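PDB 3F1X: serine acetyltransferase from Bacteroides vulgatus ATCC 8482, which probably catalyses acetyl transfer to the hydroxyl of serine as an acyltransferase of amino-acid biosynthesis. Local coordinates for residues A[50-55]-A[74-79]; A[83-88]-A[107-112]; A[163-168]-A[179-184]; A[199-204]-A[219-224]. All blocks are in the same frame, centred on the assembly; numbering follows the deposited sequence.

Interaction 1 of 4, residues A[50-55]-A[74-79]; sequences RAIIFP and VNVETL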
loop_
_atom_site.group_PDB
_atom_site.type_symbol
_atom_site.label_atom_id
_atom_site.label_comp_id
_atom_site.label_asym_id
_atom_site.label_seq_id
_atom_site.Cartn_x
_atom_site.Cartn_y
_atom_site.Cartn_z
ATOM N N ARG A 50 -7.199 6.109 20.360
ATOM C CA ARG A 50 -6.032 6.800 20.927
ATOM C C ARG A 50 -5.956 8.247 20.466
ATOM O O ARG A 50 -5.620 9.137 21.244
ATOM C CB ARG A 50 -4.711 6.156 20.480
ATOM C CG ARG A 50 -4.482 4.703 20.835
ATOM C CD ARG A 50 -3.019 4.361 20.538
ATOM N NE ARG A 50 -2.784 2.931 20.356
ATOM C CZ ARG A 50 -2.936 2.011 21.301
ATOM N NH1 ARG A 50 -2.691 0.738 21.023
ATOM N NH2 ARG A 50 -3.333 2.360 22.516
ATOM N N ALA A 51 -6.223 8.453 19.179
ATOM C CA ALA A 51 -6.157 9.774 18.573
ATOM C C ALA A 51 -7.257 10.685 19.074
ATOM O O ALA A 51 -7.127 11.904 19.026
ATOM C CB ALA A 51 -6.231 9.655 17.057
ATOM N N ILE A 52 -8.352 10.090 19.526
ATOM C CA ILE A 52 -9.471 10.855 20.049
ATOM C C ILE A 52 -9.259 11.128 21.540
ATOM O O ILE A 52 -9.592 12.200 22.040
ATOM C CB ILE A 52 -10.795 10.089 19.862
ATOM C CG1 ILE A 52 -11.112 9.961 18.377
ATOM C CG2 ILE A 52 -11.916 10.807 20.589
ATOM C CD1 ILE A 52 -12.195 8.948 18.057
ATOM N N ILE A 53 -8.710 10.147 22.246
ATOM C CA ILE A 53 -8.455 10.295 23.676
ATOM C C ILE A 53 -7.302 11.272 23.920
ATOM O O ILE A 53 -7.347 12.079 24.845
ATOM C CB ILE A 53 -8.123 8.930 24.313
ATOM C CG1 ILE A 53 -9.375 8.052 24.313
ATOM C CG2 ILE A 53 -7.544 9.129 25.725
ATOM C CD1 ILE A 53 -9.113 6.563 24.564
ATOM N N PHE A 54 -6.268 11.193 23.092
ATOM C CA PHE A 54 -5.109 12.083 23.209
ATOM C C PHE A 54 -5.019 12.888 21.920
ATOM O O PHE A 54 -4.166 12.633 21.075
ATOM C CB PHE A 54 -3.832 11.259 23.382
ATOM C CG PHE A 54 -3.857 10.342 24.565
ATOM C CD1 PHE A 54 -3.821 10.855 25.862
ATOM C CD2 PHE A 54 -3.910 8.964 24.386
ATOM C CE1 PHE A 54 -3.836 9.999 26.970
ATOM C CE2 PHE A 54 -3.927 8.091 25.485
ATOM C CZ PHE A 54 -3.890 8.612 26.775
ATOM N N PRO A 55 -5.898 13.886 21.760
ATOM C CA PRO A 55 -5.909 14.718 20.552
ATOM C C PRO A 55 -4.602 15.410 20.188
ATOM O O PRO A 55 -3.962 16.044 21.023
ATOM C CB PRO A 55 -7.040 15.710 20.825
ATOM C CG PRO A 55 -7.025 15.845 22.311
ATOM C CD PRO A 55 -6.810 14.421 22.784
ATOM N N VAL A 74 -13.947 14.017 12.582
ATOM C CA VAL A 74 -13.725 13.025 11.534
ATOM C C VAL A 74 -13.362 11.677 12.147
ATOM O O VAL A 74 -13.871 10.640 11.725
ATOM C CB VAL A 74 -12.596 13.464 10.573
ATOM C CG1 VAL A 74 -12.333 12.367 9.544
ATOM C CG2 VAL A 74 -12.987 14.766 9.871
ATOM N N ASN A 75 -12.489 11.696 13.151
ATOM C CA ASN A 75 -12.064 10.462 13.802
ATOM C C ASN A 75 -13.203 9.727 14.503
ATOM O O ASN A 75 -13.280 8.500 14.452
ATOM C CB ASN A 75 -10.918 10.765 14.772
ATOM C CG ASN A 75 -9.629 11.123 14.044
ATOM O OD1 ASN A 75 -8.659 11.580 14.645
ATOM N ND2 ASN A 75 -9.620 10.911 12.740
ATOM N N VAL A 76 -14.090 10.468 15.157
ATOM C CA VAL A 76 -15.219 9.842 15.829
ATOM C C VAL A 76 -16.113 9.134 14.802
ATOM O O VAL A 76 -16.609 8.037 15.055
ATOM C CB VAL A 76 -16.061 10.875 16.615
ATOM C CG1 VAL A 76 -17.425 10.296 16.936
ATOM C CG2 VAL A 76 -15.337 11.253 17.917
ATOM N N GLU A 77 -16.316 9.763 13.647
ATOM C CA GLU A 77 -17.148 9.175 12.597
ATOM C C GLU A 77 -16.518 7.910 12.010
ATOM O O GLU A 77 -17.203 6.909 11.791
ATOM C CB GLU A 77 -17.379 10.186 11.467
ATOM C CG GLU A 77 -18.058 9.585 10.230
ATOM C CD GLU A 77 -18.141 10.563 9.061
ATOM O OE1 GLU A 77 -17.121 11.214 8.753
ATOM O OE2 GLU A 77 -19.217 10.674 8.442
ATOM N N THR A 78 -15.217 7.956 11.748
ATOM C CA THR A 78 -14.537 6.797 11.186
ATOM C C THR A 78 -14.614 5.648 12.194
ATOM O O THR A 78 -14.907 4.501 11.842
ATOM C CB THR A 78 -13.050 7.095 10.899
ATOM O OG1 THR A 78 -12.936 8.297 10.123
ATOM C CG2 THR A 78 -12.420 5.923 10.147
ATOM N N LEU A 79 -14.345 5.972 13.452
ATOM C CA LEU A 79 -14.391 4.991 14.525
ATOM C C LEU A 79 -15.786 4.374 14.629
ATOM O O LEU A 79 -15.934 3.162 14.788
ATOM C CB LEU A 79 -14.024 5.646 15.859
ATOM C CG LEU A 79 -14.212 4.767 17.097
ATOM C CD1 LEU A 79 -13.411 3.496 16.941
ATOM C CD2 LEU A 79 -13.772 5.521 18.351
HETATM O O HOH W 1 -8.660 13.322 17.180
#
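Ile52 makes most of the apolar contact here, reaching from the C-terminal end of helix 39-53 onto helix 68-93. Its CG1 branch does the work: CG1 lies 3.7 Å from Asn75 CB, and the methyl CD1 goes further, ending above the backbone where helix 68-93 passes from Asn75 to Val76. There CD1 stands 3.8 Å from Val76 N. The same methyl meets two others, Val76 CG2 at 3.9 Å and Leu79 CD2 at 3.8 Å, so it is touched by residues one turn apart on the facing helix. Ile52 has CG1 anti to its carbonyl carbon (chi1 -66°) and CD1 extended beyond it (chi2 166°), which gives the branch its full reach. The side chains of Ile52 and Asn75 pass alongside each other, heading opposite ways; their CA atoms, 6.8 Å apart, are the nearest pair.

Both helices belong to the N-terminal helical domain that precedes the left-handed beta-helix in serine acetyltransferases. Other subunits of the six-chain assembly border the contact: Leu17 and Val14 of the second subunit pack on Ile52 and Val76, while Glu77 hydrogen-bonds to Thr67 and Asn60 of the third subunit.

The polar link is indirect and runs through one water. It donates to Ala51 O at 2.8 Å and to Asn75 OD1 at 3.1 Å, giving a backbone carbonyl near the helix end and the amide oxygen a shared partner. Next to this bridge, Ala51 CB touches Asn75 OD1 at 3.9 Å. The adjacent carbonyl, Ile52 O, accepts a hydrogen bond from Arg127 of helix 123-139.

Interaction 2 of 4, residues A[83-88]-A[107-112]; sequences LTEQIL and PCRETA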
loop_
_atom_site.group_PDB
_atom_site.type_symbol
_atom_site.label_atom_id
_atom_site.label_comp_id
_atom_site.label_asym_id
_atom_site.label_seq_id
_atom_site.Cartn_x
_atom_site.Cartn_y
_atom_site.Cartn_z
ATOM N N LEU A 83 -16.257 0.513 14.268
ATOM C CA LEU A 83 -16.678 -0.172 15.484
ATOM C C LEU A 83 -18.042 -0.840 15.357
ATOM O O LEU A 83 -18.279 -1.876 15.969
ATOM C CB LEU A 83 -16.685 0.793 16.676
ATOM C CG LEU A 83 -17.011 0.187 18.044
ATOM C CD1 LEU A 83 -16.008 -0.921 18.405
ATOM C CD2 LEU A 83 -16.977 1.278 19.088
ATOM N N THR A 84 -18.940 -0.251 14.577
ATOM C CA THR A 84 -20.265 -0.847 14.403
ATOM C C THR A 84 -20.112 -2.228 13.765
ATOM O O THR A 84 -20.674 -3.212 14.239
ATOM C CB THR A 84 -21.165 0.033 13.495
ATOM O OG1 THR A 84 -21.421 1.291 14.140
ATOM C CG2 THR A 84 -22.487 -0.664 13.211
ATOM N N GLU A 85 -19.312 -2.302 12.708
ATOM C CA GLU A 85 -19.098 -3.562 12.004
ATOM C C GLU A 85 -18.433 -4.635 12.866
ATOM O O GLU A 85 -18.822 -5.795 12.813
ATOM C CB GLU A 85 -18.250 -3.319 10.754
ATOM C CG GLU A 85 -18.155 -4.510 9.811
ATOM C CD GLU A 85 -19.495 -4.871 9.196
ATOM O OE1 GLU A 85 -20.243 -3.944 8.817
ATOM O OE2 GLU A 85 -19.792 -6.078 9.079
ATOM N N GLN A 86 -17.442 -4.253 13.666
ATOM C CA GLN A 86 -16.742 -5.227 14.490
ATOM C C GLN A 86 -17.602 -5.721 15.636
ATOM O O GLN A 86 -17.534 -6.890 16.020
ATOM C CB GLN A 86 -15.433 -4.641 15.012
ATOM C CG GLN A 86 -14.407 -4.424 13.916
ATOM C CD GLN A 86 -14.235 -5.660 13.053
ATOM O OE1 GLN A 86 -14.531 -5.646 11.854
ATOM N NE2 GLN A 86 -13.758 -6.737 13.659
ATOM N N ILE A 87 -18.412 -4.830 16.189
ATOM C CA ILE A 87 -19.295 -5.226 17.265
ATOM C C ILE A 87 -20.306 -6.211 16.662
ATOM O O ILE A 87 -20.664 -7.205 17.292
ATOM C CB ILE A 87 -20.011 -4.001 17.878
ATOM C CG1 ILE A 87 -19.005 -3.175 18.687
ATOM C CG2 ILE A 87 -21.173 -4.460 18.743
ATOM C CD1 ILE A 87 -19.561 -1.903 19.294
ATOM N N LEU A 88 -20.745 -5.942 15.435
ATOM C CA LEU A 88 -21.690 -6.835 14.769
ATOM C C LEU A 88 -21.039 -8.213 14.586
ATOM O O LEU A 88 -21.685 -9.246 14.770
ATOM C CB LEU A 88 -22.098 -6.268 13.407
ATOM C CG LEU A 88 -23.131 -7.069 12.604
ATOM C CD1 LEU A 88 -24.437 -7.152 13.369
ATOM C CD2 LEU A 88 -23.360 -6.396 11.260
ATOM N N PRO A 107 -28.207 -10.766 15.258
ATOM C CA PRO A 107 -27.494 -9.493 15.281
ATOM C C PRO A 107 -27.706 -8.566 14.094
ATOM O O PRO A 107 -27.170 -8.787 13.008
ATOM C CB PRO A 107 -26.053 -9.935 15.446
ATOM C CG PRO A 107 -26.201 -11.006 16.469
ATOM C CD PRO A 107 -27.443 -11.780 16.013
ATOM N N CYS A 108 -28.510 -7.532 14.310
ATOM C CA CYS A 108 -28.766 -6.548 13.272
ATOM C C CYS A 108 -27.829 -5.381 13.559
ATOM O O CYS A 108 -27.531 -5.084 14.717
ATOM C CB CYS A 108 -30.228 -6.096 13.313
ATOM S SG CYS A 108 -30.787 -5.533 14.929
ATOM N N ARG A 109 -27.348 -4.741 12.501
ATOM C CA ARG A 109 -26.438 -3.613 12.637
ATOM C C ARG A 109 -27.018 -2.565 13.581
ATOM O O ARG A 109 -26.286 -1.840 14.251
ATOM C CB ARG A 109 -26.187 -2.995 11.265
ATOM C CG ARG A 109 -25.235 -1.813 11.262
ATOM C CD ARG A 109 -24.978 -1.385 9.835
ATOM N NE ARG A 109 -24.560 -2.529 9.029
ATOM C CZ ARG A 109 -23.371 -3.113 9.117
ATOM N NH1 ARG A 109 -22.466 -2.655 9.975
ATOM N NH2 ARG A 109 -23.093 -4.160 8.355
ATOM N N GLU A 110 -28.343 -2.493 13.614
ATOM C CA GLU A 110 -29.058 -1.550 14.462
ATOM C C GLU A 110 -28.593 -1.679 15.912
ATOM O O GLU A 110 -28.342 -0.684 16.590
ATOM C CB GLU A 110 -30.558 -1.834 14.360
ATOM C CG GLU A 110 -31.434 -1.061 15.322
ATOM C CD GLU A 110 -32.878 -1.540 15.284
ATOM O OE1 GLU A 110 -33.680 -1.093 16.130
ATOM O OE2 GLU A 110 -33.211 -2.366 14.403
ATOM N N THR A 111 -28.480 -2.916 16.378
ATOM C CA THR A 111 -28.042 -3.183 17.738
ATOM C C THR A 111 -26.570 -2.804 17.902
ATOM O O THR A 111 -26.184 -2.188 18.894
ATOM C CB THR A 111 -28.192 -4.675 18.086
ATOM O OG1 THR A 111 -29.523 -5.106 17.779
ATOM C CG2 THR A 111 -27.915 -4.914 19.560
ATOM N N ALA A 112 -25.758 -3.178 16.920
ATOM C CA ALA A 112 -24.329 -2.899 16.951
ATOM C C ALA A 112 -24.013 -1.413 16.856
ATOM O O ALA A 112 -23.083 -0.937 17.498
ATOM C CB ALA A 112 -23.626 -3.651 15.818
#
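Ala112 and Leu88 anchor a helix-to-helix packing contact, bordered by a salt bridge, where the start of helix 109-120 meets the later part of helix 68-93. The approach is close, with 5.2 Å between the CA atoms of Leu88 and Ala112. Ala112 CB presses on the backbone of helix 68-93, 3.4 Å from Thr84 O, and also meets Leu88 CB and Ile87 CG2. A side chain of one methyl permits this spacing. Leu88 splits its two methyls: CD1 goes to the loop before the helix, 3.2 Å from Pro107 O, and CD2 lies over one face of the Arg109 guanidinium, offset toward its rim, 3.7 Å from NH2.

Within the N-terminal helical domain, this fastens helix 109-120, whose N-cap position is Cys108, against the long helix 68-93. The chain of Arg109 runs past Thr84, whose CG2 touches CG at 3.6 Å, and then bends at chi3 (-52°) to turn its end toward Glu85. NH1 and NH2 of Arg109 grip a single carboxylate oxygen end-on: Glu85 OE1 is 2.8 Å from NH1 and 2.9 Å from NH2. The planes of the two groups are 39° apart; NH2 meets OE1 on its syn side, NH1 from above the carboxylate plane. An alanine in place of Glu85 would be likely to leave the Arg109 guanidinium without its carboxylate mate and freer to swing off Leu88. Thr84 OG1 bonds back to Phe80 O.

Interaction 3 of 4, residues A[163-168]-A[179-184]; sequences YRIAHE and RFITEM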
loop_
_atom_site.group_PDB
_atom_site.type_symbol
_atom_site.label_atom_id
_atom_site.label_comp_id
_atom_site.label_asym_id
_atom_site.label_seq_id
_atom_site.Cartn_x
_atom_site.Cartn_y
_atom_site.Cartn_z
ATOM N N TYR A 163 -6.678 -1.945 27.298
ATOM C CA TYR A 163 -7.429 -2.599 28.366
ATOM C C TYR A 163 -8.702 -1.825 28.731
ATOM O O TYR A 163 -9.800 -2.385 28.718
ATOM C CB TYR A 163 -6.577 -2.750 29.636
ATOM C CG TYR A 163 -7.433 -2.889 30.870
ATOM C CD1 TYR A 163 -8.173 -4.042 31.101
ATOM C CD2 TYR A 163 -7.606 -1.816 31.742
ATOM C CE1 TYR A 163 -9.077 -4.121 32.174
ATOM C CE2 TYR A 163 -8.506 -1.885 32.807
ATOM C CZ TYR A 163 -9.236 -3.035 33.012
ATOM O OH TYR A 163 -10.136 -3.077 34.050
ATOM N N ARG A 164 -8.561 -0.546 29.074
ATOM C CA ARG A 164 -9.737 0.241 29.450
ATOM C C ARG A 164 -10.750 0.321 28.318
ATOM O O ARG A 164 -11.954 0.369 28.558
ATOM C CB ARG A 164 -9.328 1.639 29.927
ATOM C CG ARG A 164 -8.501 1.604 31.217
ATOM C CD ARG A 164 -8.556 2.935 31.956
ATOM N NE ARG A 164 -7.589 3.020 33.054
ATOM C CZ ARG A 164 -7.688 2.361 34.205
ATOM N NH1 ARG A 164 -8.718 1.553 34.430
ATOM N NH2 ARG A 164 -6.755 2.513 35.133
ATOM N N ILE A 165 -10.271 0.314 27.081
ATOM C CA ILE A 165 -11.173 0.345 25.940
ATOM C C ILE A 165 -11.939 -0.979 25.872
ATOM O O ILE A 165 -13.169 -1.003 25.700
ATOM C CB ILE A 165 -10.392 0.557 24.624
ATOM C CG1 ILE A 165 -9.931 2.009 24.523
ATOM C CG2 ILE A 165 -11.258 0.179 23.428
ATOM C CD1 ILE A 165 -8.977 2.281 23.392
ATOM N N ALA A 166 -11.202 -2.076 26.035
ATOM C CA ALA A 166 -11.773 -3.410 25.981
ATOM C C ALA A 166 -12.727 -3.672 27.139
ATOM O O ALA A 166 -13.770 -4.286 26.954
ATOM C CB ALA A 166 -10.653 -4.463 25.963
ATOM N N HIS A 167 -12.369 -3.195 28.325
ATOM C CA HIS A 167 -13.201 -3.387 29.506
ATOM C C HIS A 167 -14.579 -2.761 29.307
ATOM O O HIS A 167 -15.594 -3.383 29.601
ATOM C CB HIS A 167 -12.530 -2.776 30.734
ATOM C CG HIS A 167 -13.216 -3.102 32.029
ATOM N ND1 HIS A 167 -13.744 -2.134 32.857
ATOM C CD2 HIS A 167 -13.425 -4.285 32.655
ATOM C CE1 HIS A 167 -14.248 -2.706 33.937
ATOM N NE2 HIS A 167 -14.065 -4.011 33.840
ATOM N N GLU A 168 -14.598 -1.532 28.803
ATOM C CA GLU A 168 -15.842 -0.810 28.564
ATOM C C GLU A 168 -16.711 -1.583 27.571
ATOM O O GLU A 168 -17.920 -1.724 27.758
ATOM C CB GLU A 168 -15.525 0.597 28.040
ATOM C CG GLU A 168 -16.739 1.491 27.823
ATOM C CD GLU A 168 -17.686 1.511 29.018
ATOM O OE1 GLU A 168 -17.219 1.711 30.163
ATOM O OE2 GLU A 168 -18.907 1.334 28.810
ATOM N N ARG A 179 -11.480 -9.304 24.141
ATOM C CA ARG A 179 -10.306 -10.162 24.259
ATOM C C ARG A 179 -9.382 -9.939 23.061
ATOM O O ARG A 179 -8.157 -9.958 23.182
ATOM C CB ARG A 179 -10.739 -11.629 24.337
ATOM C CG ARG A 179 -9.623 -12.610 24.661
ATOM C CD ARG A 179 -8.925 -12.268 25.972
ATOM N NE ARG A 179 -7.823 -13.191 26.256
ATOM C CZ ARG A 179 -7.971 -14.422 26.741
ATOM N NH1 ARG A 179 -9.180 -14.898 27.011
ATOM N NH2 ARG A 179 -6.904 -15.183 26.951
ATOM N N PHE A 180 -9.990 -9.725 21.902
ATOM C CA PHE A 180 -9.251 -9.461 20.679
ATOM C C PHE A 180 -8.382 -8.240 20.902
ATOM O O PHE A 180 -7.191 -8.236 20.590
ATOM C CB PHE A 180 -10.224 -9.160 19.552
ATOM C CG PHE A 180 -10.148 -10.119 18.423
ATOM C CD1 PHE A 180 -9.189 -9.963 17.426
ATOM C CD2 PHE A 180 -11.042 -11.185 18.346
ATOM C CE1 PHE A 180 -9.120 -10.853 16.362
ATOM C CE2 PHE A 180 -10.980 -12.084 17.284
ATOM C CZ PHE A 180 -10.015 -11.918 16.287
ATOM N N ILE A 181 -8.993 -7.197 21.446
ATOM C CA ILE A 181 -8.287 -5.959 21.703
ATOM C C ILE A 181 -7.159 -6.083 22.728
ATOM O O ILE A 181 -6.084 -5.510 22.518
ATOM C CB ILE A 181 -9.293 -4.846 22.107
ATOM C CG1 ILE A 181 -10.138 -4.485 20.872
ATOM C CG2 ILE A 181 -8.554 -3.633 22.692
ATOM C CD1 ILE A 181 -11.165 -3.384 21.079
ATOM N N THR A 182 -7.367 -6.821 23.821
ATOM C CA THR A 182 -6.286 -6.946 24.799
ATOM C C THR A 182 -5.150 -7.819 24.286
ATOM O O THR A 182 -3.984 -7.548 24.573
ATOM C CB THR A 182 -6.767 -7.492 26.182
ATOM O OG1 THR A 182 -7.446 -8.746 26.020
ATOM C CG2 THR A 182 -7.681 -6.475 26.862
ATOM N N GLU A 183 -5.474 -8.864 23.529
ATOM C CA GLU A 183 -4.425 -9.723 22.987
ATOM C C GLU A 183 -3.601 -8.931 21.983
ATOM O O GLU A 183 -2.430 -9.232 21.752
ATOM C CB GLU A 183 -5.025 -10.967 22.324
ATOM C CG GLU A 183 -5.621 -11.944 23.327
ATOM C CD GLU A 183 -4.574 -12.531 24.262
ATOM O OE1 GLU A 183 -4.958 -13.176 25.258
ATOM O OE2 GLU A 183 -3.367 -12.358 23.998
HETATM N N MSE A 184 -4.223 -7.916 21.387
HETATM C CA MSE A 184 -3.534 -7.060 20.428
HETATM C C MSE A 184 -2.432 -6.296 21.160
HETATM O O MSE A 184 -1.309 -6.168 20.663
HETATM C CB MSE A 184 -4.525 -6.078 19.797
HETATM C CG MSE A 184 -4.564 -6.120 18.284
HETATM SE SE MSE A 184 -5.853 -4.859 17.578
HETATM C CE MSE A 184 -4.845 -3.230 17.872
#
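Ala166 CB sits between two residues of helix 177-189, 3.7 Å from Thr182 CG2 and 4.0 Å from Ile181 CG2. The Thr182 methyl also lies along the neighbouring turn, 4.2 Å from Tyr163 CA. On the other flank, Ile165 CG2 meets Ile181 CD1 at the looser distance of 4.3 Å. The touch is wholly one of methyl groups and backbone carbon. Thr182 is turned to suit it, with CG2 anti to its carbonyl carbon and OG1 between N and the carbonyl carbon (chi1 55°), so the methyl faces helix 155-171.

Further out, polar groups make bonds beyond the packed methyls. The CB of Tyr163 is directed away from helix 177-189, and its OH hydrogen-bonds to Ala197 O. On the far side of helix 177-189, Arg179 holds Glu183 one turn on, its NE 3.0 Å from Glu183 OE1 and an NH2 bond reaching the same oxygen; Tyr154 and Pro155 of the fourth subunit pack against this pair. Asn162 ND2 bonds to Ile181 O, a further tie between the helices.

With axes 8.6 Å apart and an angle of 171°, segments 163-168 and 179-184 form an antiparallel helical hairpin, the last helical layer before the chain enters the left-handed beta-helix of the serine acetyltransferase fold.

Interaction 4 of 4, residues A[199-204]-A[219-224]; sequences IGHHFT and IGNNVK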
loop_
_atom_site.group_PDB
_atom_site.type_symbol
_atom_site.label_atom_id
_atom_site.label_comp_id
_atom_site.label_asym_id
_atom_site.label_seq_id
_atom_site.Cartn_x
_atom_site.Cartn_y
_atom_site.Cartn_z
ATOM N N ILE A 199 -9.562 -2.509 37.310
ATOM C CA ILE A 199 -8.386 -1.739 37.663
ATOM C C ILE A 199 -8.659 -0.283 37.994
ATOM O O ILE A 199 -9.274 0.447 37.209
ATOM C CB ILE A 199 -7.345 -1.807 36.529
ATOM C CG1 ILE A 199 -6.999 -3.272 36.235
ATOM C CG2 ILE A 199 -6.099 -1.032 36.917
ATOM C CD1 ILE A 199 -5.974 -3.445 35.123
ATOM N N GLY A 200 -8.162 0.134 39.156
ATOM C CA GLY A 200 -8.362 1.495 39.618
ATOM C C GLY A 200 -7.584 2.588 38.909
ATOM O O GLY A 200 -6.828 2.337 37.965
ATOM N N HIS A 201 -7.769 3.817 39.379
ATOM C CA HIS A 201 -7.105 4.973 38.792
ATOM C C HIS A 201 -5.614 5.002 39.105
ATOM O O HIS A 201 -5.119 4.217 39.914
ATOM C CB HIS A 201 -7.765 6.264 39.296
ATOM C CG HIS A 201 -9.140 6.493 38.748
ATOM N ND1 HIS A 201 -10.009 5.461 38.464
ATOM C CD2 HIS A 201 -9.806 7.636 38.457
ATOM C CE1 HIS A 201 -11.150 5.957 38.020
ATOM N NE2 HIS A 201 -11.053 7.275 38.006
ATOM N N HIS A 202 -4.905 5.910 38.446
ATOM C CA HIS A 202 -3.471 6.064 38.648
ATOM C C HIS A 202 -2.759 4.715 38.637
ATOM O O HIS A 202 -1.965 4.410 39.519
ATOM C CB HIS A 202 -3.208 6.786 39.970
ATOM C CG HIS A 202 -3.795 8.161 40.029
ATOM N ND1 HIS A 202 -5.129 8.393 40.285
ATOM C CD2 HIS A 202 -3.237 9.375 39.814
ATOM C CE1 HIS A 202 -5.368 9.692 40.223
ATOM N NE2 HIS A 202 -4.237 10.310 39.938
ATOM N N PHE A 203 -3.058 3.904 37.634
ATOM C CA PHE A 203 -2.433 2.599 37.516
ATOM C C PHE A 203 -1.201 2.742 36.631
ATOM O O PHE A 203 -1.222 3.470 35.648
ATOM C CB PHE A 203 -3.412 1.606 36.885
ATOM C CG PHE A 203 -2.836 0.234 36.686
ATOM C CD1 PHE A 203 -2.407 -0.524 37.780
ATOM C CD2 PHE A 203 -2.728 -0.311 35.407
ATOM C CE1 PHE A 203 -1.880 -1.812 37.604
ATOM C CE2 PHE A 203 -2.200 -1.602 35.220
ATOM C CZ PHE A 203 -1.777 -2.351 36.322
ATOM N N THR A 204 -0.123 2.058 36.978
ATOM C CA THR A 204 1.069 2.147 36.160
ATOM C C THR A 204 1.791 0.810 36.090
ATOM O O THR A 204 1.773 0.025 37.038
ATOM C CB THR A 204 2.028 3.239 36.690
ATOM O OG1 THR A 204 3.059 3.480 35.727
ATOM C CG2 THR A 204 2.652 2.810 37.988
ATOM N N ILE A 219 -7.659 -4.606 41.071
ATOM C CA ILE A 219 -6.533 -3.761 41.421
ATOM C C ILE A 219 -7.012 -2.384 41.857
ATOM O O ILE A 219 -7.774 -1.729 41.139
ATOM C CB ILE A 219 -5.579 -3.601 40.236
ATOM C CG1 ILE A 219 -5.063 -4.971 39.799
ATOM C CG2 ILE A 219 -4.422 -2.727 40.628
ATOM C CD1 ILE A 219 -4.168 -4.910 38.580
ATOM N N GLY A 220 -6.556 -1.960 43.035
ATOM C CA GLY A 220 -6.943 -0.671 43.584
ATOM C C GLY A 220 -6.337 0.538 42.895
ATOM O O GLY A 220 -5.898 0.465 41.747
ATOM N N ASN A 221 -6.308 1.661 43.601
ATOM C CA ASN A 221 -5.771 2.883 43.030
ATOM C C ASN A 221 -4.299 3.067 43.354
ATOM O O ASN A 221 -3.811 2.581 44.378
ATOM C CB ASN A 221 -6.554 4.097 43.536
ATOM C CG ASN A 221 -8.045 3.972 43.295
ATOM O OD1 ASN A 221 -8.487 3.630 42.198
ATOM N ND2 ASN A 221 -8.829 4.258 44.323
ATOM N N ASN A 222 -3.599 3.772 42.469
ATOM C CA ASN A 222 -2.186 4.057 42.651
ATOM C C ASN A 222 -1.362 2.785 42.806
ATOM O O ASN A 222 -0.484 2.711 43.659
ATOM C CB ASN A 222 -1.992 4.944 43.889
ATOM C CG ASN A 222 -2.744 6.262 43.791
ATOM O OD1 ASN A 222 -2.433 7.114 42.958
ATOM N ND2 ASN A 222 -3.751 6.433 44.644
ATOM N N VAL A 223 -1.650 1.781 41.988
ATOM C CA VAL A 223 -0.903 0.530 42.056
ATOM C C VAL A 223 0.127 0.495 40.940
ATOM O O VAL A 223 -0.128 0.980 39.839
ATOM C CB VAL A 223 -1.840 -0.698 41.929
ATOM C CG1 VAL A 223 -1.026 -1.995 41.951
ATOM C CG2 VAL A 223 -2.853 -0.697 43.068
ATOM N N LYS A 224 1.298 -0.068 41.232
ATOM C CA LYS A 224 2.373 -0.159 40.249
ATOM C C LYS A 224 2.882 -1.589 40.150
ATOM O O LYS A 224 3.165 -2.225 41.158
ATOM C CB LYS A 224 3.540 0.764 40.631
ATOM C CG LYS A 224 4.747 0.626 39.700
ATOM C CD LYS A 224 5.940 1.477 40.132
ATOM C CE LYS A 224 5.686 2.962 39.947
ATOM N NZ LYS A 224 6.950 3.748 40.118
HETATM O O HOH W 2 -3.953 1.602 40.258
#
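Segments 199-204 and 219-224 run parallel in register, bridged at Ile199-Ile219 and Thr204-Lys224, and turn a corner together between those bridges. Gly200 N donates to Ile219 O at 2.7 Å, Asn222 N to His201 O at 3.0 Å and Thr204 N to Val223 O at 3.1 Å. Inside the corner, a water donates to His201 O and Gly220 O and accepts from Val223 N. His202 and Asn222 both turn with positive phi (46° and 57°).

The two sequences, IGHHFT and IGNNVK, are consistent with the hexapeptide repeat of a left-handed beta-helix, in which successive coils stack equivalent positions, here isoleucine on isoleucine and glycine beside glycine. Ile199 CG1 lies 4.0 Å from Ile219 CD1; Phe203 CE1 approaches Ile219 CD1 at a slant, and Ile199 CG2 sits over one face of the Phe203 ring, offset toward the rim. Thr204 CG2 is packed tightly on Lys224, 3.5 Å from CB.

The amide oxygen of Asn221 serves a backbone N-H: OD1 accepts from His201 N at 2.9 Å, tilted 19° from the amide carbonyl plane. OD1 also rests 3.4 Å from Gly200 CA, an approach a side chain on Gly200 would obstruct. A leucine instead of Asn221 would probably strand His201 N without this acceptor. Asp256 OD1, on the next coil, accepts from Asn221 N.

In the fold
From the N terminus, interaction 1 comes first, closing the loop between helices 39-53 and 68-93. Farther along helix 68-93, interaction 2 closes the next connection, to helix 109-120; the two centres are about 19 Å apart. Interaction 3 then folds helix 155-171 back on helix 177-189, near the centre of the chain, and interaction 4 joins consecutive coils of the beta-helix. All four follow in series; none nests within or crosses another. Interactions 2 and 4 lie on opposite sides of the chain's centre, about 32 Å between centres. Interactions 3 and 4 touch: Arg164, also salt-bridged to Asp133, probably hydrogen-bonds to Ile199 O and Gly200 O, tying the helical domain to the beta-helix.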